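Local coordinates for conserved hypothetical protein BatB (Bacteroides thetaiotaomicron, PDB 3IBS), which is of uncharacterised function but carries a magnesium-binding von Willebrand factor type A domain, here cut from a longer, probably membrane-bound protein, at residues N22-Q27 against P31-K36; L44-D49 against S74-L79; F63-I68 against E80-S85; P154-V157 against D162-R165; I191-R194 against S200-K203. All coordinates share one frame; numbering follows the deposited sequence. Where two conformers were deposited one is given.

Contact 1: residues N22-Q27 against P31-K36. With MG (magnesium ion), chain I.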
# COMPACT_ATOMS: atom_id res chain seq x y z
N ASN A 22 1.81 8.57 12.96
CA ASN A 22 2.28 7.80 11.80
C ASN A 22 1.22 7.59 10.73
O ASN A 22 1.52 7.60 9.54
CB ASN A 22 2.84 6.43 12.24
CG ASN A 22 4.09 6.57 13.09
OD1 ASN A 22 4.85 7.52 12.93
ND2 ASN A 22 4.31 5.62 14.01
N SER A 23 -0.03 7.41 11.16
CA SER A 23 -1.12 7.18 10.21
C SER A 23 -1.31 8.36 9.21
O SER A 23 -1.86 8.18 8.13
CB SER A 23 -2.43 6.92 10.97
OG SER A 23 -2.70 8.03 11.82
N MSE A 24 -0.85 9.55 9.59
CA MSE A 24 -0.94 10.73 8.72
C MSE A 24 0.05 10.69 7.54
O MSE A 24 -0.01 11.52 6.62
CB MSE A 24 -0.81 12.03 9.54
CG MSE A 24 -1.89 12.15 10.64
SE MSE A 24 -3.68 12.51 9.85
CE MSE A 24 -3.27 14.36 9.28
N LEU A 25 0.93 9.69 7.53
CA LEU A 25 1.80 9.47 6.38
C LEU A 25 1.14 8.60 5.31
O LEU A 25 1.70 8.43 4.23
CB LEU A 25 3.16 8.87 6.80
CG LEU A 25 4.04 9.78 7.68
CD1 LEU A 25 5.47 9.20 7.83
CD2 LEU A 25 4.10 11.20 7.12
N ALA A 26 -0.04 8.06 5.60
CA ALA A 26 -0.79 7.35 4.55
C ALA A 26 -1.00 8.29 3.36
O ALA A 26 -1.12 9.51 3.53
CB ALA A 26 -2.11 6.85 5.06
N GLN A 27 -1.03 7.71 2.16
CA GLN A 27 -1.07 8.48 0.91
C GLN A 27 -2.38 8.27 0.12
O GLN A 27 -2.37 8.25 -1.13
CB GLN A 27 0.19 8.19 0.05
CG GLN A 27 1.49 8.66 0.75
CD GLN A 27 2.76 8.52 -0.12
OE1 GLN A 27 2.68 8.18 -1.29
NE2 GLN A 27 3.92 8.79 0.47
N PRO A 31 -0.38 14.86 -1.36
CA PRO A 31 0.61 13.77 -1.46
C PRO A 31 0.59 12.78 -0.28
O PRO A 31 1.04 11.65 -0.44
CB PRO A 31 1.96 14.52 -1.48
CG PRO A 31 1.64 15.97 -1.64
CD PRO A 31 0.26 16.16 -1.12
N SER A 32 0.09 13.22 0.87
CA SER A 32 -0.16 12.34 2.02
C SER A 32 -1.20 13.07 2.86
O SER A 32 -1.49 14.23 2.57
CB SER A 32 1.11 12.14 2.86
OG SER A 32 1.55 13.36 3.48
N ARG A 33 -1.75 12.41 3.88
CA ARG A 33 -2.71 13.04 4.77
C ARG A 33 -2.07 14.27 5.41
O ARG A 33 -2.68 15.33 5.47
CB ARG A 33 -3.19 12.07 5.84
CG ARG A 33 -4.02 10.90 5.29
CD ARG A 33 -4.48 10.01 6.40
NE ARG A 33 -5.13 8.81 5.87
CZ ARG A 33 -5.50 7.76 6.60
NH1 ARG A 33 -5.29 7.78 7.93
NH2 ARG A 33 -6.06 6.71 6.01
N LEU A 34 -0.84 14.12 5.89
CA LEU A 34 -0.17 15.21 6.58
C LEU A 34 0.19 16.36 5.63
O LEU A 34 0.01 17.53 5.97
CB LEU A 34 1.10 14.71 7.28
CG LEU A 34 1.91 15.75 8.05
CD1 LEU A 34 1.04 16.59 9.02
CD2 LEU A 34 3.06 15.08 8.79
N GLU A 35 0.73 16.02 4.46
CA GLU A 35 1.21 17.06 3.54
C GLU A 35 0.04 17.84 2.92
O GLU A 35 0.12 19.05 2.73
CB GLU A 35 2.18 16.47 2.50
CG GLU A 35 3.11 17.48 1.87
CD GLU A 35 4.03 18.20 2.88
OE1 GLU A 35 4.43 19.33 2.56
OE2 GLU A 35 4.33 17.66 3.98
N LYS A 36 -1.06 17.14 2.65
CA LYS A 36 -2.33 17.75 2.27
C LYS A 36 -2.84 18.68 3.38
O LYS A 36 -3.28 19.80 3.11
CB LYS A 36 -3.38 16.68 1.95
CG LYS A 36 -4.83 17.22 1.70
CD LYS A 36 -4.90 18.04 0.42
CE LYS A 36 -6.31 18.56 0.14
NZ LYS A 36 -6.41 19.06 -1.29
MG MG I . -2.76 8.02 13.90
O HOH W 1 -1.12 6.75 13.81
O HOH W 2 -4.32 9.30 13.94
O HOH W 3 -4.06 6.40 13.84
O HOH W 4 -2.64 7.89 15.99
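Met24 O takes the backbone N-H of Leu34, with Leu34 N 2.8 Å from Met24 O. Next to it, Arg33 N donates to Ala26 O at 3.0 Å. These two amides sit in the first turn of helix 33-46, so the preceding loop supplies their acceptors. Ser32 is the N-cap of the same helix. Its OG accepts from Glu35 N at 3.0 Å.

The 3-10 segment 22-25 starts within the DxSxS sequence (Asp19, Ser21, Ser23) of the metal ion-dependent adhesion site (MIDAS). Ser23 OG binds the magnesium ion at 2.1 Å. Ser21 and four waters fill the other positions. One of those waters also accepts from Ser23 N, which ties the 3-10 backbone to the metal shell.

The Arg33 chain runs extended from CG to NE alongside this turn. Ala26 CB lies over one face of the guanidinium, near its rim, 3.7 Å from Arg33 NE. NH1 makes a salt bridge to Asp120, which also hydrogen-bonds Ser23 OG. NH2 pairs with Asp28. Arg33 thus braces Asp120, a known magnesium ligand of this protein that does not bind the ion in this model but bonds to Ser23. A leucine in its place would probably leave Asp28 and Asp120 without their cationic mate and Asp120 less firmly placed beside Ser23. On the other flank, Met24, a selenomethionine, crosses Arg33 at about a right angle, its SE 4.1 Å from Arg33 CB. Met24 CB packs 4.0 Å from Leu34 CB.

Contact 2: residues L44-D49 against S74-L79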
# COMPACT_ATOMS: atom_id res chain seq x y z
N LEU A 44 -5.47 28.35 4.26
CA LEU A 44 -6.28 28.91 5.31
C LEU A 44 -5.64 30.23 5.83
O LEU A 44 -6.31 31.25 5.95
CB LEU A 44 -6.43 27.87 6.44
CG LEU A 44 -7.30 28.19 7.66
CD1 LEU A 44 -7.75 26.88 8.38
CD2 LEU A 44 -6.57 29.14 8.62
N VAL A 45 -4.34 30.19 6.11
CA VAL A 45 -3.61 31.38 6.61
C VAL A 45 -3.62 32.56 5.59
O VAL A 45 -3.77 33.72 5.99
CB VAL A 45 -2.15 31.02 7.03
CG1 VAL A 45 -1.32 32.25 7.41
CG2 VAL A 45 -2.16 30.04 8.18
N ASP A 46 -3.49 32.25 4.30
CA ASP A 46 -3.58 33.26 3.24
C ASP A 46 -4.92 33.99 3.25
O ASP A 46 -5.01 35.10 2.76
CB ASP A 46 -3.40 32.65 1.84
CG ASP A 46 -1.98 32.18 1.58
OD1 ASP A 46 -1.06 32.64 2.26
OD2 ASP A 46 -1.81 31.34 0.68
N GLU A 47 -5.97 33.34 3.76
CA GLU A 47 -7.30 33.96 3.78
C GLU A 47 -7.56 34.80 5.04
O GLU A 47 -8.55 35.51 5.11
CB GLU A 47 -8.40 32.90 3.62
CG GLU A 47 -8.43 32.21 2.25
CD GLU A 47 -8.54 33.20 1.08
OE1 GLU A 47 -9.36 34.15 1.15
OE2 GLU A 47 -7.78 33.04 0.10
N LEU A 48 -6.66 34.70 6.02
CA LEU A 48 -6.81 35.47 7.25
C LEU A 48 -6.49 36.93 6.96
O LEU A 48 -5.68 37.24 6.08
CB LEU A 48 -5.89 34.94 8.36
CG LEU A 48 -6.05 33.50 8.84
CD1 LEU A 48 -5.07 33.26 9.99
CD2 LEU A 48 -7.47 33.14 9.27
N ASP A 49 -7.14 37.84 7.69
CA ASP A 49 -6.87 39.25 7.49
C ASP A 49 -6.36 39.95 8.76
O ASP A 49 -5.16 40.15 8.91
CB ASP A 49 -8.09 39.97 6.90
CG ASP A 49 -7.79 41.40 6.51
OD1 ASP A 49 -6.60 41.74 6.28
OD2 ASP A 49 -8.75 42.20 6.42
N SER A 74 5.89 33.98 9.40
CA SER A 74 6.47 33.00 10.31
C SER A 74 5.57 31.78 10.48
O SER A 74 6.06 30.68 10.61
CB SER A 74 6.76 33.60 11.68
OG SER A 74 7.80 34.56 11.58
N ALA A 75 4.26 31.99 10.49
CA ALA A 75 3.30 30.90 10.63
C ALA A 75 3.53 29.84 9.54
O ALA A 75 3.58 28.65 9.83
CB ALA A 75 1.87 31.44 10.56
N LYS A 76 3.66 30.30 8.30
CA LYS A 76 3.94 29.41 7.17
C LYS A 76 5.29 28.68 7.28
O LYS A 76 5.39 27.51 6.91
CB LYS A 76 3.79 30.17 5.85
CG LYS A 76 2.32 30.50 5.59
CD LYS A 76 2.10 31.48 4.45
CE LYS A 76 1.46 30.80 3.29
NZ LYS A 76 1.32 31.72 2.13
N MSE A 77 6.33 29.35 7.79
CA MSE A 77 7.61 28.67 7.91
C MSE A 77 7.65 27.67 9.09
O MSE A 77 8.40 26.70 9.05
CB MSE A 77 8.79 29.65 7.89
CG MSE A 77 9.13 30.26 9.21
SE MSE A 77 10.39 29.17 10.20
CE MSE A 77 11.20 30.58 11.28
N PHE A 78 6.84 27.91 10.13
CA PHE A 78 6.66 26.93 11.22
C PHE A 78 5.89 25.68 10.75
O PHE A 78 6.09 24.57 11.23
CB PHE A 78 5.92 27.58 12.40
CG PHE A 78 6.85 28.31 13.35
CD1 PHE A 78 7.63 29.39 12.92
CD2 PHE A 78 6.95 27.92 14.68
CE1 PHE A 78 8.51 30.07 13.79
CE2 PHE A 78 7.82 28.59 15.55
CZ PHE A 78 8.61 29.65 15.09
N LEU A 79 5.02 25.90 9.78
CA LEU A 79 4.24 24.84 9.16
C LEU A 79 5.18 23.87 8.46
O LEU A 79 5.06 22.66 8.64
CB LEU A 79 3.27 25.46 8.16
CG LEU A 79 2.19 24.66 7.47
CD1 LEU A 79 1.31 23.93 8.49
CD2 LEU A 79 1.37 25.60 6.60
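Val45 and Lys76 bring the two helical backbones nearest, yet their CA atoms stay 7.8 Å apart, so side chains alone make the contact. The main bond is a salt bridge. Lys76 NZ stands 2.6 Å from Asp46 OD1 and donates to its syn lone pair, on the side of the other carboxylate oxygen. Asp46 OD2 is more distant, 3.5 Å from Lys76 NZ, so the grip is one-sided. The two side chains meet at about a right angle. The lysine leaves its helix with CG anti to the carbonyl carbon (chi1 -70°) and then turns about its CG-CD bond (chi3 111°). That turn brings the ammonium to the carboxylate. Lys76 CE follows closely, 3.3 Å from Asp46 OD1.

Helices 33-46 and 72-80 lie together on one face of the central sheet of this Rossmann-like von Willebrand factor A fold. Ala75 and Leu79 rest on strand 52-58 through Val53 and Met55, and Leu48 also reaches Val53. On its other flank, helix 33-46 meets helix 200-214 through Leu44.

Beneath the charged pair the contact turns apolar. Val45 points toward the second helix, and its CG1 touches Lys76 CG at 4.4 Å. The aliphatic part of the lysine therefore borders the valine while its charged end reaches the more exposed Asp46. Tyr72 also packs against Val45 and Leu48. Further along helix 72-80, Leu79 turns inward and meets Lys38, Ile41 and Ser42 of helix 33-46.

Contact 3: residues F63-I68 against E80-S85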
# COMPACT_ATOMS: atom_id res chain seq x y z
N PHE A 63 1.74 19.34 21.79
CA PHE A 63 2.49 20.53 22.16
C PHE A 63 2.25 21.70 21.21
O PHE A 63 1.79 21.51 20.08
CB PHE A 63 3.99 20.23 22.39
CG PHE A 63 4.82 20.10 21.14
CD1 PHE A 63 5.34 21.23 20.49
CD2 PHE A 63 5.15 18.84 20.64
CE1 PHE A 63 6.15 21.11 19.33
CE2 PHE A 63 5.95 18.70 19.48
CZ PHE A 63 6.45 19.84 18.83
N THR A 64 2.55 22.90 21.69
CA THR A 64 2.41 24.11 20.92
C THR A 64 3.52 24.24 19.91
O THR A 64 4.70 24.34 20.28
CB THR A 64 2.45 25.35 21.85
OG1 THR A 64 1.34 25.27 22.77
CG2 THR A 64 2.36 26.66 21.02
N GLN A 65 3.16 24.26 18.64
CA GLN A 65 4.14 24.39 17.55
C GLN A 65 4.31 25.86 17.24
O GLN A 65 5.40 26.32 17.04
CB GLN A 65 3.71 23.59 16.30
CG GLN A 65 4.51 23.89 14.97
CD GLN A 65 5.89 23.25 14.96
OE1 GLN A 65 6.25 22.51 15.89
NE2 GLN A 65 6.67 23.53 13.91
N LEU A 66 3.20 26.59 17.23
CA LEU A 66 3.21 28.02 16.94
C LEU A 66 2.29 28.74 17.94
O LEU A 66 1.10 28.49 17.96
CB LEU A 66 2.75 28.27 15.50
CG LEU A 66 2.59 29.73 15.06
CD1 LEU A 66 3.97 30.37 14.76
CD2 LEU A 66 1.66 29.82 13.87
N PRO A 67 2.87 29.62 18.79
CA PRO A 67 2.06 30.44 19.69
C PRO A 67 1.25 31.41 18.86
O PRO A 67 1.69 31.81 17.75
CB PRO A 67 3.10 31.18 20.57
CG PRO A 67 4.34 30.31 20.47
CD PRO A 67 4.31 29.83 19.01
N ILE A 68 0.06 31.73 19.35
CA ILE A 68 -0.90 32.55 18.63
C ILE A 68 -0.26 33.87 18.17
O ILE A 68 0.35 34.58 18.97
CB ILE A 68 -2.18 32.78 19.48
CG1 ILE A 68 -3.25 33.48 18.65
CG2 ILE A 68 -1.88 33.57 20.78
CD1 ILE A 68 -4.66 32.90 18.84
N GLU A 80 6.13 24.41 7.71
CA GLU A 80 7.03 23.60 6.89
C GLU A 80 7.88 22.60 7.70
O GLU A 80 8.20 21.51 7.22
CB GLU A 80 7.91 24.51 6.00
CG GLU A 80 9.30 23.98 5.63
CD GLU A 80 10.34 24.18 6.76
OE1 GLU A 80 10.32 25.24 7.46
OE2 GLU A 80 11.19 23.27 6.94
N SER A 81 8.23 22.97 8.93
CA SER A 81 9.08 22.11 9.76
C SER A 81 8.31 20.94 10.43
O SER A 81 8.92 20.06 11.05
CB SER A 81 9.81 22.96 10.80
OG SER A 81 8.97 23.22 11.93
N ILE A 82 6.98 20.92 10.30
CA ILE A 82 6.16 19.88 10.92
C ILE A 82 6.35 18.49 10.28
O ILE A 82 6.22 18.35 9.07
CB ILE A 82 4.65 20.29 10.95
CG1 ILE A 82 4.47 21.52 11.86
CG2 ILE A 82 3.78 19.10 11.42
CD1 ILE A 82 3.09 22.13 11.85
N SER A 83 6.68 17.50 11.10
CA SER A 83 6.71 16.10 10.67
C SER A 83 6.49 15.20 11.90
O SER A 83 6.64 15.67 13.03
CB SER A 83 8.04 15.77 9.98
OG SER A 83 9.06 15.62 10.94
N PRO A 84 6.14 13.91 11.70
CA PRO A 84 5.85 13.00 12.81
C PRO A 84 6.99 12.84 13.83
O PRO A 84 6.73 12.55 14.99
CB PRO A 84 5.58 11.66 12.10
CG PRO A 84 5.02 12.08 10.77
CD PRO A 84 5.89 13.26 10.39
N SER A 85 8.23 13.01 13.39
CA SER A 85 9.38 12.89 14.30
C SER A 85 9.40 13.97 15.40
O SER A 85 10.11 13.82 16.40
CB SER A 85 10.68 12.88 13.51
OG SER A 85 10.79 14.08 12.78
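Gln65 lays its CG and its amide against the CG1 branch of Ile82. It sits in a classic beta bulge of edge strand 62-69, where Gln65 and Leu66 both face Met55 of the neighbouring strand. The bulge falls where the chain turns a corner.

Gln65 CG leaves anti to the backbone N (chi1 167°), and the chain then bends at chi2 (76°). This carries the amide over toward the loop that follows helix 72-80. Gln65 NE2 lies 3.6 Å from Ile82 CG1, and Gln65 CD lies 3.8 Å from the same atom. The flat amide thus packs on an aliphatic branch.

The polar partner that holds the amide is Phe78 O, which accepts from Gln65 NE2. Ser81 OG is bonded to the same carbonyl oxygen. Gln65 NE2 and Ser81 OG are therefore neighbours, 3.1 Å apart. Phe78 O gathers both groups in the last turn of helix 72-80 and probably limits rotation of the glutamine amide.

Ile82 is buried, while Gln65 is partly exposed. Ile82 also packs on Met55 and Val57 of strand 52-58 and on Leu18 of strand 13-19. Lys38 NZ of helix 33-46 donates to Ile82 O. At the apolar end of the overlap, Ile82 CD1 sits 3.9 Å from Gln65 CG.

Contact 4: residues P154-V157 against D162-R165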
# COMPACT_ATOMS: atom_id res chain seq x y z
N PRO A 154 -2.71 1.59 3.48
CA PRO A 154 -1.47 1.25 4.20
C PRO A 154 -0.60 2.51 4.32
O PRO A 154 -0.94 3.55 3.75
CB PRO A 154 -0.82 0.21 3.29
CG PRO A 154 -1.29 0.61 1.86
CD PRO A 154 -2.63 1.33 2.03
N ILE A 155 0.48 2.42 5.08
CA ILE A 155 1.35 3.57 5.34
C ILE A 155 2.75 3.33 4.77
O ILE A 155 3.52 2.58 5.36
CB ILE A 155 1.49 3.88 6.85
CG1 ILE A 155 0.12 3.90 7.53
CG2 ILE A 155 2.25 5.24 7.03
CD1 ILE A 155 0.16 3.88 9.08
N PRO A 156 3.09 3.99 3.64
CA PRO A 156 4.39 3.67 3.04
C PRO A 156 5.52 4.16 3.94
O PRO A 156 5.33 5.10 4.74
CB PRO A 156 4.37 4.43 1.70
CG PRO A 156 3.38 5.54 1.90
CD PRO A 156 2.36 5.04 2.90
N VAL A 157 6.67 3.50 3.84
CA VAL A 157 7.85 3.90 4.59
C VAL A 157 8.78 4.63 3.63
O VAL A 157 9.18 4.08 2.60
CB VAL A 157 8.56 2.69 5.26
CG1 VAL A 157 9.90 3.11 5.86
CG2 VAL A 157 7.66 2.06 6.34
N ASP A 162 8.50 -0.63 1.21
CA ASP A 162 7.77 -1.27 2.31
C ASP A 162 6.72 -0.35 2.98
O ASP A 162 6.58 0.83 2.63
CB ASP A 162 8.74 -1.84 3.35
CG ASP A 162 8.19 -3.10 4.06
OD1 ASP A 162 7.02 -3.50 3.85
OD2 ASP A 162 8.94 -3.70 4.84
N TYR A 163 5.99 -0.93 3.93
CA TYR A 163 4.89 -0.28 4.60
C TYR A 163 5.01 -0.52 6.10
O TYR A 163 5.59 -1.54 6.53
CB TYR A 163 3.56 -0.83 4.06
CG TYR A 163 3.34 -0.46 2.61
CD1 TYR A 163 2.66 0.71 2.27
CD2 TYR A 163 3.85 -1.24 1.58
CE1 TYR A 163 2.49 1.08 0.95
CE2 TYR A 163 3.68 -0.87 0.24
CZ TYR A 163 2.99 0.29 -0.06
OH TYR A 163 2.79 0.68 -1.38
N ARG A 164 4.47 0.40 6.90
CA ARG A 164 4.54 0.26 8.36
C ARG A 164 3.83 -1.02 8.78
O ARG A 164 2.75 -1.37 8.24
CB ARG A 164 3.93 1.47 9.09
CG ARG A 164 4.63 2.77 8.77
CD ARG A 164 4.28 3.87 9.78
NE ARG A 164 4.92 3.63 11.07
CZ ARG A 164 6.16 3.99 11.38
NH1 ARG A 164 6.93 4.62 10.49
NH2 ARG A 164 6.65 3.72 12.58
N ARG A 165 4.44 -1.70 9.74
CA ARG A 165 3.98 -2.98 10.23
C ARG A 165 3.79 -2.96 11.73
O ARG A 165 4.52 -2.27 12.44
CB ARG A 165 4.99 -4.08 9.87
CG ARG A 165 4.93 -4.48 8.43
CD ARG A 165 6.12 -5.33 8.03
NE ARG A 165 6.13 -5.40 6.58
CZ ARG A 165 5.36 -6.19 5.84
NH1 ARG A 165 4.50 -7.04 6.40
NH2 ARG A 165 5.45 -6.14 4.52
O HOH W 5 1.06 0.15 6.50
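Tyr163 fills the tight part of the contact, its ring set against Pro154 and Pro156. Tyr163 CD1 lies 3.5 Å from Pro156 CA and 3.7 Å from Pro154 CB. The tyrosine and Pro154 run side by side and point the same way. Two backbone bonds frame this packing: Arg164 N to Ile155 O at 2.8 Å and Val157 N to Asp162 O at 2.9 Å. Between them Pro156 and Tyr163 form a single beta bridge, a non-hydrogen-bonded pair of antiparallel type.

The bridge closes a loop between strands 153-154 and 173-174, beside the metal site. The Ile155 side chain comes to about 4 Å from that of Ser23. The same loop takes part in the dimer. Tyr163 OH hydrogen-bonds Tyr163 OH of the second subunit, and Pro154 packs on Tyr163 of that subunit. An alanine in place of Tyr163 would probably open a gap beside the two prolines and cost the dimer its hydroxyl pair.

On the rim, Val157 and Arg164 meet less closely through their side chains, with Val157 CG2 3.9 Å from Arg164 CG. The Arg164 chain passes Ile155 CG2 before it bends at chi3. A water joins Ile155 N to Arg164 O. At the far end, Asp162 OD1 accepts from Tyr163 N at 2.8 Å, from above the carboxylate plane. The syn lone pair of Asp162 OD1 receives Arg165 NH2 at 3.1 Å in a salt bridge. Arg165 NH2 also bonds Gly152 O of the second subunit.

Contact 5: residues I191-R194 against S200-K203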
# COMPACT_ATOMS: atom_id res chain seq x y z
N ILE A 191 -17.90 22.78 12.52
CA ILE A 191 -18.33 21.98 11.38
C ILE A 191 -17.42 20.78 11.21
O ILE A 191 -16.28 20.80 11.64
CB ILE A 191 -18.37 22.80 10.07
CG1 ILE A 191 -16.96 23.29 9.70
CG2 ILE A 191 -19.43 23.91 10.16
CD1 ILE A 191 -16.85 23.87 8.28
N TYR A 192 -17.94 19.72 10.58
CA TYR A 192 -17.12 18.61 10.14
C TYR A 192 -17.07 18.64 8.61
O TYR A 192 -18.09 18.82 7.94
CB TYR A 192 -17.67 17.23 10.60
CG TYR A 192 -16.97 16.12 9.86
CD1 TYR A 192 -15.66 15.78 10.16
CD2 TYR A 192 -17.60 15.45 8.78
CE1 TYR A 192 -14.97 14.81 9.45
CE2 TYR A 192 -16.91 14.45 8.06
CZ TYR A 192 -15.59 14.15 8.42
OH TYR A 192 -14.87 13.17 7.75
N VAL A 193 -15.87 18.48 8.06
CA VAL A 193 -15.74 18.31 6.62
C VAL A 193 -14.67 17.28 6.34
O VAL A 193 -13.64 17.21 7.05
CB VAL A 193 -15.54 19.67 5.87
CG1 VAL A 193 -14.30 20.42 6.37
CG2 VAL A 193 -15.50 19.46 4.31
N ARG A 194 -14.93 16.45 5.34
CA ARG A 194 -13.95 15.49 4.90
C ARG A 194 -12.99 16.14 3.92
O ARG A 194 -13.40 16.86 2.99
CB ARG A 194 -14.61 14.26 4.26
CG ARG A 194 -13.63 13.10 4.01
CD ARG A 194 -14.31 12.01 3.22
NE ARG A 194 -13.40 10.92 2.84
CZ ARG A 194 -13.00 10.67 1.59
NH1 ARG A 194 -13.39 11.45 0.58
NH2 ARG A 194 -12.19 9.64 1.35
N SER A 200 -12.12 21.75 -1.59
CA SER A 200 -13.42 21.87 -0.93
C SER A 200 -13.36 22.06 0.58
O SER A 200 -14.06 22.91 1.14
CB SER A 200 -14.33 20.68 -1.28
OG SER A 200 -13.86 19.48 -0.68
N ALA A 201 -12.52 21.28 1.26
CA ALA A 201 -12.41 21.39 2.71
C ALA A 201 -11.86 22.76 3.14
O ALA A 201 -12.37 23.38 4.07
CB ALA A 201 -11.55 20.25 3.26
N GLN A 202 -10.82 23.22 2.44
CA GLN A 202 -10.18 24.49 2.77
C GLN A 202 -11.18 25.63 2.64
O GLN A 202 -11.22 26.53 3.49
CB GLN A 202 -8.95 24.75 1.89
CG GLN A 202 -8.25 26.10 2.19
CD GLN A 202 -8.71 27.21 1.27
OE1 GLN A 202 -8.75 27.02 0.06
NE2 GLN A 202 -9.04 28.38 1.83
N LYS A 203 -11.97 25.60 1.58
CA LYS A 203 -12.91 26.68 1.34
C LYS A 203 -14.07 26.64 2.33
O LYS A 203 -14.53 27.68 2.77
CB LYS A 203 -13.41 26.65 -0.10
CG LYS A 203 -12.40 27.19 -1.10
CD LYS A 203 -13.01 27.19 -2.47
CE LYS A 203 -13.43 25.78 -2.85
NZ LYS A 203 -14.63 25.79 -3.71
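Val193 sends its side chain from edge strand 191-195 toward the first turn of helix 200-214, where Ala201 meets it. Its CB stands back, 4.8 Å from Ala201 CB. The two methyls beyond it do the touching. Val193 CG1 reaches Ala201 CB at 4.2 Å. Val193 CG2 comes to 4.0 Å from Ala201 CA, so it presses on the helix backbone as well as on the methyl. With CG2 anti to the backbone N and CG1 between the N and the carbonyl carbon (chi1 58°), both branches face the helix. The small partner lets the elements come close, and the CA atoms of Val193 and Ala201 are 6.0 Å apart.

Ala201 also meets the next residue of the strand. Its CB lies 3.9 Å from Arg194 O. The Arg194 side chain itself starts off away from the helix.

Strand 191-195 is the last strand of the central sheet, beside strand 140-147. Val193 is held there by backbone bonds to Val144 and Gly146. Its helix-facing side is covered by helix 200-214, which Ile191 also meets through Ile205 and Glu208. Tyr192 packs instead against helix 178-187. The two helices thus cover opposite faces of this strand, as in a Rossmann-like layered fold. Ala201 in turn touches Leu40 of helix 33-46.

Apart from Ala201 CB against Arg194 O, the contact is between aliphatic carbons. It therefore rests on fit and burial, without the directional hold of a hydrogen bond or an ion pair.

From the N terminus, contact 1 closes the short loop between strand 13-19 and helix 33-46. Contact 2 then joins the end of that helix to helix 72-80. Contact 3 opens inside contact 2 and closes after it, so the two cross. They meet where Leu66 packs on Ala75 and Phe78. Contact 3 ties edge strand 62-69 to the loop after helix 72-80. Contacts 4 and 5 follow in series. Contact 4 closes a loop between strands 153-154 and 173-174, and contact 5 sets helix 200-214 on the other edge strand. Contact 1 touches contacts 3 and 4 through Pro84 and Pro156. Contact 2 touches contact 5 where Glu47 meets Gln202.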